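Local structure of 6-phospho-beta-d glycosidase (Streptococcus pyogenes, 5FOO) at residues Asn29-Trp34 with Ser423-Tyr428; Asn248-Met253 with Asp355-Ile360; Ala255-Lys260 with Asp292-Asn297. The protein hydrolyses 6-phospho-beta-glucosides as a glycoside hydrolase of family 1, probably by the two-carboxylate retaining mechanism usual in that family. The protein carries 1 engineered substitution. All coordinates share one frame; numbering follows the deposited sequence.

Interaction 1 (Asn29-Trp34 with Ser423-Tyr428); sequences NLFDYW and SWLNAY. With JAZ (6-phosphocyclophellitol), chain G.
A buried cluster of aromatic and aliphatic side chains packs the first turn of helix 30-37 against the loop that follows strand 410-416, beside the substrate pocket. F31 and W424 carry most of it. CE3 of W424 stands over one face of the F31 ring, toward its rim, 3.3 Å from CD2 of F31. The two planes are inclined by 38°, an oblique meeting of two flat, polarisable groups. In this (beta/alpha)8 barrel the loops after the strands build the active site, and W424 belongs to it: NE1, in the five-membered part of the indole, donates to O16 of 6-phosphocyclophellitol at 3.0 Å, the oxygen lying in the ring plane. Tryptophan thus offers F31 a hydrocarbon surface and the sugar-like ligand a directed N-H. Next to this pair, L425 sets CD2 over a face of W34, 4.2 Å from the centroid of its six-membered ring, a CH-pi contact. CG of L425, anti to its carbonyl carbon (chi1 -65°), brings the chain's end there, CD1 beside CH2 of W34. N29 and D32 form a capping box at the helix start: D32 N donates to N29 OD1 (3.0 Å), and N29 N donates to D32 OD2 (2.8 Å), which also salt-bridges K25.

Interaction 2 (Asn248-Met253 with Asp355-Ile360); sequences NNDLFM and DHYDNI
M253 and Y357 meet as a Met-aromatic pair between helix 235-258 and the turn that leaves helix 344-356, two helices of the outer layer of the barrel. The methyl does the touching. CE of M253 stands over the middle of the tyrosine ring, 3.6 Å from its centroid and only 8° off the normal, so this is a CH-pi contact over the face. SD stands farther above the same face, 5.1 Å from the centroid, with the S-CH3 bond slanting down toward the ring. The methionine chain bends at both of its middle torsions, chi2 and chi3, and so folds back to bring the methyl there, a course that its unbranched, flexible chain readily takes.

Farther out along the tyrosine, the CB methylene of M253 makes a van der Waals contact with the hydroxyl oxygen, 3.6 Å from OH of Y357. V257, one turn on in the same helix, also packs against Y357.

Polar groups meet loosely here. OD1 of D250 is 3.8 Å from OH of Y357, a long approach, with the carboxylate and ring planes 70° apart. Within the turn, I360 N donates to Y357 O at 3.2 Å. D358 and N359 both have positive phi, a backbone shape that aspartate and asparagine tolerate better than most residues. The side chain of N359 is hydrogen-bonded to the backbone of G407 and N409, tying the turn to the loop before strand 410-416.

Across the two segments, then, cohesion comes mainly from dispersion, probably aided by the slight positive charge that sulfur lends its methyl hydrogens above the electron-rich ring, while the approach of D250 to Y357 is too long to add a firm polar bond.

Interaction 3 (Ala255-Lys260 with Asp292-Asn297); sequences AAVHGK and DYLGLN
L294, whose side chain meets A256 and V257, is held through its backbone by the neighbouring strand 362-367 and the residue just before it: its N is bonded to the carbonyl of P361, since proline has no N-H to give, and a further backbone bond is made with F363. On the helix side, V257 O accepts from R290.

The contact itself is wholly apolar, and L294 divides its two methyls between two helix residues. CD1 lies 3.9 Å from CG2 of V257, while CD2 faces CB of A256 at 4.2 Å. The valine methyl that touches is the branch beside its own backbone N (chi1 176° sends CG1 anti to that N instead). Alanine suits its place because its short side chain lets the helix lie close to the strand, while leucine's fork spans both neighbours.

Strand alternation puts Y293 on the other face, where its ring meets F161 and F411 of other barrel strands. A wider, pi-type turn spans 255-258, and G259 then takes a positive phi of 68°, which glycine, lacking a side chain, adopts at little cost.

Helix 235-258 thus covers the outer face of strand 293-297 in a (beta/alpha)8 barrel, and L294 also touches M353 of helix 344-356 and T221 of strand 218-224.

Overall arrangement
Interactions 2 and 3 form one continuous patch on the outside of the barrel, their centres 7 Å apart and both built on helix 235-258. CE of M253 in interaction 2 also packs 3.6 Å from CD1 of L294 in interaction 3, and D358 OD2 lies 3.0 Å from H258 NE2, a probable hydrogen bond. Interaction 1 is on the opposite side of the chain's centre, with centres about 30 Å from interaction 2 and 27 Å from interaction 3. It alone holds ligand-pocket residues, S423 and W424. Strand 293-297 nevertheless leads inward: N297 bonds to N164, a pocket residue, so the strand links the helical layer to the substrate site.

Interaction 1 (Asn29-Trp34 with Ser423-Tyr428)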
# COMPACT_ATOMS: atom_id res chain seq x y z
N ASN A 29 7.66 -15.30 4.25
CA ASN A 29 7.90 -14.15 3.44
C ASN A 29 9.19 -13.45 3.81
O ASN A 29 9.84 -13.87 4.74
CB ASN A 29 6.64 -13.23 3.39
CG ASN A 29 6.33 -12.52 4.71
OD1 ASN A 29 7.17 -11.95 5.36
ND2 ASN A 29 5.06 -12.46 5.01
N LEU A 30 9.55 -12.38 3.11
CA LEU A 30 10.81 -11.70 3.41
C LEU A 30 10.84 -11.23 4.82
O LEU A 30 11.86 -11.44 5.50
CB LEU A 30 11.09 -10.53 2.50
CG LEU A 30 11.16 -10.86 1.03
CD1 LEU A 30 11.56 -9.66 0.21
CD2 LEU A 30 12.09 -12.03 0.75
N PHE A 31 9.76 -10.61 5.30
CA PHE A 31 9.77 -10.10 6.69
C PHE A 31 9.79 -11.20 7.80
O PHE A 31 10.46 -11.02 8.82
CB PHE A 31 8.65 -9.11 6.95
CG PHE A 31 9.04 -7.68 6.71
CD1 PHE A 31 9.77 -6.98 7.66
CD2 PHE A 31 8.65 -7.02 5.53
CE1 PHE A 31 10.11 -5.65 7.44
CE2 PHE A 31 9.00 -5.71 5.29
CZ PHE A 31 9.74 -5.00 6.23
N ASP A 32 9.09 -12.32 7.58
CA ASP A 32 9.12 -13.42 8.48
C ASP A 32 10.58 -13.89 8.62
O ASP A 32 11.03 -14.19 9.74
CB ASP A 32 8.33 -14.63 7.99
CG ASP A 32 6.88 -14.32 7.66
OD1 ASP A 32 6.24 -13.55 8.40
OD2 ASP A 32 6.38 -14.91 6.66
N TYR A 33 11.27 -14.00 7.49
CA TYR A 33 12.65 -14.46 7.46
C TYR A 33 13.61 -13.53 8.21
O TYR A 33 14.46 -13.97 9.05
CB TYR A 33 13.17 -14.61 6.04
CG TYR A 33 14.61 -15.03 6.00
CD1 TYR A 33 14.96 -16.34 6.33
CD2 TYR A 33 15.62 -14.14 5.59
CE1 TYR A 33 16.29 -16.76 6.28
CE2 TYR A 33 16.95 -14.54 5.52
CZ TYR A 33 17.27 -15.85 5.89
OH TYR A 33 18.53 -16.28 5.83
N TRP A 34 13.45 -12.25 7.87
CA TRP A 34 14.18 -11.19 8.51
C TRP A 34 14.04 -11.15 10.02
O TRP A 34 15.04 -10.97 10.74
CB TRP A 34 13.80 -9.82 7.92
CG TRP A 34 14.94 -8.77 7.94
CD1 TRP A 34 16.27 -8.96 8.26
CD2 TRP A 34 14.82 -7.40 7.59
NE1 TRP A 34 16.95 -7.77 8.14
CE2 TRP A 34 16.08 -6.80 7.74
CE3 TRP A 34 13.73 -6.59 7.21
CZ2 TRP A 34 16.30 -5.46 7.48
CZ3 TRP A 34 13.96 -5.25 6.93
CH2 TRP A 34 15.22 -4.70 7.05
N SER A 423 3.59 -3.05 12.21
CA SER A 423 4.19 -2.26 11.11
C SER A 423 5.70 -2.55 10.88
O SER A 423 6.55 -1.68 11.05
CB SER A 423 3.98 -0.69 11.16
OG SER A 423 2.87 -0.04 11.85
N TRP A 424 6.03 -3.75 10.48
CA TRP A 424 7.30 -4.02 9.88
C TRP A 424 8.38 -3.80 11.01
O TRP A 424 8.16 -4.18 12.20
CB TRP A 424 7.47 -3.11 8.63
CG TRP A 424 6.24 -3.11 7.73
CD1 TRP A 424 5.44 -2.05 7.43
CD2 TRP A 424 5.69 -4.25 7.01
NE1 TRP A 424 4.46 -2.43 6.53
CE2 TRP A 424 4.58 -3.77 6.27
CE3 TRP A 424 6.01 -5.60 6.93
CZ2 TRP A 424 3.77 -4.61 5.51
CZ3 TRP A 424 5.21 -6.46 6.13
CH2 TRP A 424 4.10 -5.95 5.44
N LEU A 425 9.47 -3.09 10.69
CA LEU A 425 10.53 -2.83 11.69
C LEU A 425 9.99 -2.11 12.91
O LEU A 425 10.42 -2.42 14.01
CB LEU A 425 11.70 -2.08 11.07
CG LEU A 425 12.42 -2.91 10.02
CD1 LEU A 425 13.47 -2.05 9.37
CD2 LEU A 425 13.04 -4.18 10.60
N ASN A 426 8.98 -1.26 12.78
CA ASN A 426 8.40 -0.63 13.97
C ASN A 426 7.39 -1.41 14.74
O ASN A 426 6.89 -0.93 15.80
CB ASN A 426 7.84 0.72 13.58
CG ASN A 426 8.87 1.58 12.94
OD1 ASN A 426 8.84 1.84 11.77
ND2 ASN A 426 9.84 1.93 13.71
N ALA A 427 7.04 -2.60 14.24
CA ALA A 427 6.13 -3.48 14.96
C ALA A 427 4.98 -2.65 15.53
O ALA A 427 4.36 -1.97 14.76
CB ALA A 427 6.88 -4.26 16.04
N TYR A 428 4.75 -2.64 16.84
CA TYR A 428 3.63 -1.95 17.48
C TYR A 428 4.07 -0.70 18.21
O TYR A 428 3.37 -0.23 19.08
CB TYR A 428 2.92 -2.94 18.47
CG TYR A 428 2.10 -4.01 17.74
CD1 TYR A 428 0.78 -3.79 17.36
CD2 TYR A 428 2.67 -5.25 17.44
CE1 TYR A 428 0.05 -4.77 16.65
CE2 TYR A 428 1.97 -6.24 16.76
CZ TYR A 428 0.67 -6.01 16.36
OH TYR A 428 0.04 -7.03 15.69
C2 JAZ G . 2.19 0.68 6.87
C3 JAZ G . 1.42 0.09 5.67
C4 JAZ G . 1.75 0.86 4.40
C5 JAZ G . 1.42 2.35 4.51
C6 JAZ G . 2.06 2.94 5.75
C7 JAZ G . 1.75 2.14 7.01
C8 JAZ G . 2.26 2.82 8.27
O9 JAZ G . 3.68 2.88 8.17
P10 JAZ G . 4.56 2.82 9.50
O11 JAZ G . 5.96 2.85 9.00
O12 JAZ G . 4.12 1.73 10.38
O13 JAZ G . 4.22 4.04 10.24
O14 JAZ G . 3.47 3.08 5.54
O15 JAZ G . 1.83 0.01 8.09
O16 JAZ G . 1.85 -1.24 5.53
O17 JAZ G . 1.06 0.29 3.29

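Interaction 2 (Asn248-Met253 with Asp355-Ile360)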
# COMPACT_ATOMS: atom_id res chain seq x y z
N ASN A 248 9.36 8.87 -8.33
CA ASN A 248 8.52 8.38 -7.23
C ASN A 248 7.04 8.23 -7.61
O ASN A 248 6.34 7.46 -6.98
CB ASN A 248 8.65 9.24 -5.95
CG ASN A 248 10.06 9.20 -5.38
OD1 ASN A 248 10.46 8.21 -4.75
ND2 ASN A 248 10.86 10.23 -5.67
N ASN A 249 6.58 8.99 -8.60
CA ASN A 249 5.18 8.99 -9.01
C ASN A 249 4.99 8.47 -10.44
O ASN A 249 4.27 7.48 -10.64
CB ASN A 249 4.56 10.37 -8.82
CG ASN A 249 4.56 10.78 -7.35
OD1 ASN A 249 4.71 9.93 -6.47
ND2 ASN A 249 4.38 12.02 -7.08
N ASP A 250 5.64 9.13 -11.41
CA ASP A 250 5.34 8.89 -12.81
C ASP A 250 5.62 7.51 -13.32
O ASP A 250 4.83 7.00 -14.13
CB ASP A 250 6.02 9.87 -13.70
CG ASP A 250 5.56 11.27 -13.49
OD1 ASP A 250 4.79 11.58 -12.55
OD2 ASP A 250 6.04 12.09 -14.25
N LEU A 251 6.72 6.88 -12.88
CA LEU A 251 7.13 5.57 -13.40
C LEU A 251 5.91 4.63 -13.29
O LEU A 251 5.42 4.10 -14.27
CB LEU A 251 8.32 5.02 -12.59
CG LEU A 251 9.05 3.79 -13.15
CD1 LEU A 251 10.32 3.46 -12.34
CD2 LEU A 251 8.17 2.56 -13.14
N PHE A 252 5.41 4.42 -12.09
CA PHE A 252 4.35 3.43 -11.92
C PHE A 252 2.96 3.95 -12.39
O PHE A 252 2.15 3.13 -12.85
CB PHE A 252 4.29 2.87 -10.50
CG PHE A 252 5.40 1.89 -10.17
CD1 PHE A 252 5.45 0.64 -10.75
CD2 PHE A 252 6.41 2.23 -9.26
CE1 PHE A 252 6.47 -0.27 -10.44
CE2 PHE A 252 7.46 1.35 -8.97
CZ PHE A 252 7.48 0.08 -9.55
N MET A 253 2.68 5.24 -12.23
CA MET A 253 1.41 5.82 -12.68
C MET A 253 1.24 5.77 -14.19
O MET A 253 0.21 5.35 -14.66
CB MET A 253 1.20 7.23 -12.22
CG MET A 253 0.83 7.35 -10.76
SD MET A 253 -0.85 6.79 -10.37
CE MET A 253 -1.80 8.03 -11.24
N ASP A 355 -6.71 15.93 -13.86
CA ASP A 355 -6.16 16.70 -14.98
C ASP A 355 -5.10 15.99 -15.72
O ASP A 355 -4.83 16.36 -16.85
CB ASP A 355 -5.60 18.05 -14.53
CG ASP A 355 -6.66 18.97 -13.98
OD1 ASP A 355 -7.84 18.73 -14.25
OD2 ASP A 355 -6.35 19.96 -13.31
N HIS A 356 -4.50 14.97 -15.12
CA HIS A 356 -3.39 14.30 -15.77
C HIS A 356 -3.59 12.81 -15.95
O HIS A 356 -2.85 12.15 -16.72
CB HIS A 356 -2.09 14.61 -15.01
CG HIS A 356 -1.74 16.07 -15.03
ND1 HIS A 356 -1.14 16.68 -16.11
CD2 HIS A 356 -1.95 17.06 -14.13
CE1 HIS A 356 -0.99 17.97 -15.89
NE2 HIS A 356 -1.48 18.23 -14.69
N TYR A 357 -4.62 12.24 -15.32
CA TYR A 357 -4.79 10.80 -15.47
C TYR A 357 -6.18 10.44 -15.88
O TYR A 357 -6.68 9.40 -15.43
CB TYR A 357 -4.32 10.10 -14.19
CG TYR A 357 -2.83 10.19 -14.07
CD1 TYR A 357 -2.00 9.40 -14.85
CD2 TYR A 357 -2.24 11.10 -13.21
CE1 TYR A 357 -0.59 9.51 -14.77
CE2 TYR A 357 -0.87 11.19 -13.12
CZ TYR A 357 -0.06 10.41 -13.91
OH TYR A 357 1.29 10.53 -13.75
N ASP A 358 -6.75 11.31 -16.75
CA ASP A 358 -8.01 11.13 -17.47
C ASP A 358 -9.17 11.01 -16.49
O ASP A 358 -10.16 10.36 -16.77
CB ASP A 358 -7.95 9.87 -18.31
CG ASP A 358 -6.81 9.88 -19.27
OD1 ASP A 358 -6.55 10.91 -19.87
OD2 ASP A 358 -6.15 8.84 -19.44
N ASN A 359 -9.01 11.59 -15.31
CA ASN A 359 -9.95 11.35 -14.24
C ASN A 359 -10.46 9.92 -14.09
O ASN A 359 -11.64 9.73 -13.71
CB ASN A 359 -11.15 12.29 -14.44
CG ASN A 359 -11.75 12.77 -13.14
OD1 ASN A 359 -11.17 12.70 -12.04
ND2 ASN A 359 -12.94 13.31 -13.27
N ILE A 360 -9.63 8.90 -14.33
CA ILE A 360 -10.09 7.56 -14.04
C ILE A 360 -10.52 7.33 -12.55
O ILE A 360 -10.15 8.10 -11.64
CB ILE A 360 -9.07 6.47 -14.38
CG1 ILE A 360 -7.80 6.61 -13.57
CG2 ILE A 360 -8.77 6.42 -15.88
CD1 ILE A 360 -7.06 5.30 -13.57

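Interaction 3 (Ala255-Lys260 with Asp292-Asn297)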
# COMPACT_ATOMS: atom_id res chain seq x y z
N ALA A 255 2.84 3.80 -16.29
CA ALA A 255 2.68 2.41 -16.68
C ALA A 255 1.29 1.83 -16.32
O ALA A 255 0.68 1.16 -17.15
CB ALA A 255 3.74 1.56 -16.06
N ALA A 256 0.78 2.09 -15.12
CA ALA A 256 -0.55 1.59 -14.71
C ALA A 256 -1.71 2.12 -15.59
O ALA A 256 -2.55 1.34 -16.00
CB ALA A 256 -0.82 1.92 -13.27
N VAL A 257 -1.74 3.43 -15.83
CA VAL A 257 -2.86 4.11 -16.40
C VAL A 257 -2.72 4.23 -17.92
O VAL A 257 -3.66 3.96 -18.62
CB VAL A 257 -2.96 5.52 -15.82
CG1 VAL A 257 -4.08 6.29 -16.48
CG2 VAL A 257 -3.15 5.50 -14.28
N HIS A 258 -1.56 4.65 -18.43
CA HIS A 258 -1.33 4.86 -19.83
C HIS A 258 -0.54 3.77 -20.44
O HIS A 258 -0.43 3.80 -21.62
CB HIS A 258 -0.71 6.23 -20.14
CG HIS A 258 -1.58 7.39 -19.72
ND1 HIS A 258 -1.17 8.35 -18.82
CD2 HIS A 258 -2.86 7.70 -20.03
CE1 HIS A 258 -2.13 9.22 -18.61
NE2 HIS A 258 -3.19 8.83 -19.31
N GLY A 259 -0.06 2.78 -19.71
CA GLY A 259 0.59 1.62 -20.37
C GLY A 259 1.94 1.97 -21.05
O GLY A 259 2.35 1.27 -21.98
N LYS A 260 2.61 3.03 -20.57
CA LYS A 260 3.91 3.47 -21.09
C LYS A 260 4.78 3.92 -19.94
O LYS A 260 4.29 4.35 -18.90
CB LYS A 260 3.79 4.66 -22.06
CG LYS A 260 2.68 4.60 -23.09
N ASP A 292 -8.15 -0.65 -14.27
CA ASP A 292 -9.57 -0.09 -14.32
C ASP A 292 -9.68 1.09 -13.38
O ASP A 292 -10.45 2.02 -13.59
CB ASP A 292 -10.54 -1.17 -13.84
CG ASP A 292 -10.52 -2.36 -14.73
OD1 ASP A 292 -10.64 -2.06 -15.91
OD2 ASP A 292 -10.36 -3.55 -14.33
N TYR A 293 -8.90 1.04 -12.32
CA TYR A 293 -8.96 2.02 -11.27
C TYR A 293 -7.70 1.94 -10.38
O TYR A 293 -6.87 1.04 -10.55
CB TYR A 293 -10.26 1.87 -10.46
CG TYR A 293 -10.56 0.61 -9.73
CD1 TYR A 293 -9.69 -0.45 -9.65
CD2 TYR A 293 -11.78 0.50 -9.04
CE1 TYR A 293 -9.99 -1.58 -8.95
CE2 TYR A 293 -12.11 -0.64 -8.35
CZ TYR A 293 -11.19 -1.65 -8.26
OH TYR A 293 -11.50 -2.79 -7.58
N LEU A 294 -7.55 2.90 -9.47
CA LEU A 294 -6.37 2.95 -8.60
C LEU A 294 -6.75 3.09 -7.18
O LEU A 294 -7.76 3.74 -6.83
CB LEU A 294 -5.48 4.12 -8.92
CG LEU A 294 -4.70 4.02 -10.23
CD1 LEU A 294 -4.17 5.40 -10.56
CD2 LEU A 294 -3.60 2.97 -10.25
N GLY A 295 -5.90 2.54 -6.34
CA GLY A 295 -5.82 3.04 -4.98
C GLY A 295 -4.63 3.96 -4.89
O GLY A 295 -3.55 3.67 -5.47
N LEU A 296 -4.82 5.07 -4.20
CA LEU A 296 -3.79 6.04 -3.97
C LEU A 296 -3.60 6.20 -2.49
O LEU A 296 -4.56 6.47 -1.79
CB LEU A 296 -4.12 7.39 -4.59
CG LEU A 296 -4.18 7.30 -6.10
CD1 LEU A 296 -4.42 8.69 -6.64
CD2 LEU A 296 -2.92 6.72 -6.73
N ASN A 297 -2.38 5.98 -2.02
CA ASN A 297 -2.03 6.07 -0.60
C ASN A 297 -1.48 7.44 -0.28
O ASN A 297 -0.68 7.99 -1.04
CB ASN A 297 -1.00 5.00 -0.15
CG ASN A 297 -1.54 3.57 -0.23
OD1 ASN A 297 -2.75 3.30 -0.25
ND2 ASN A 297 -0.64 2.64 -0.27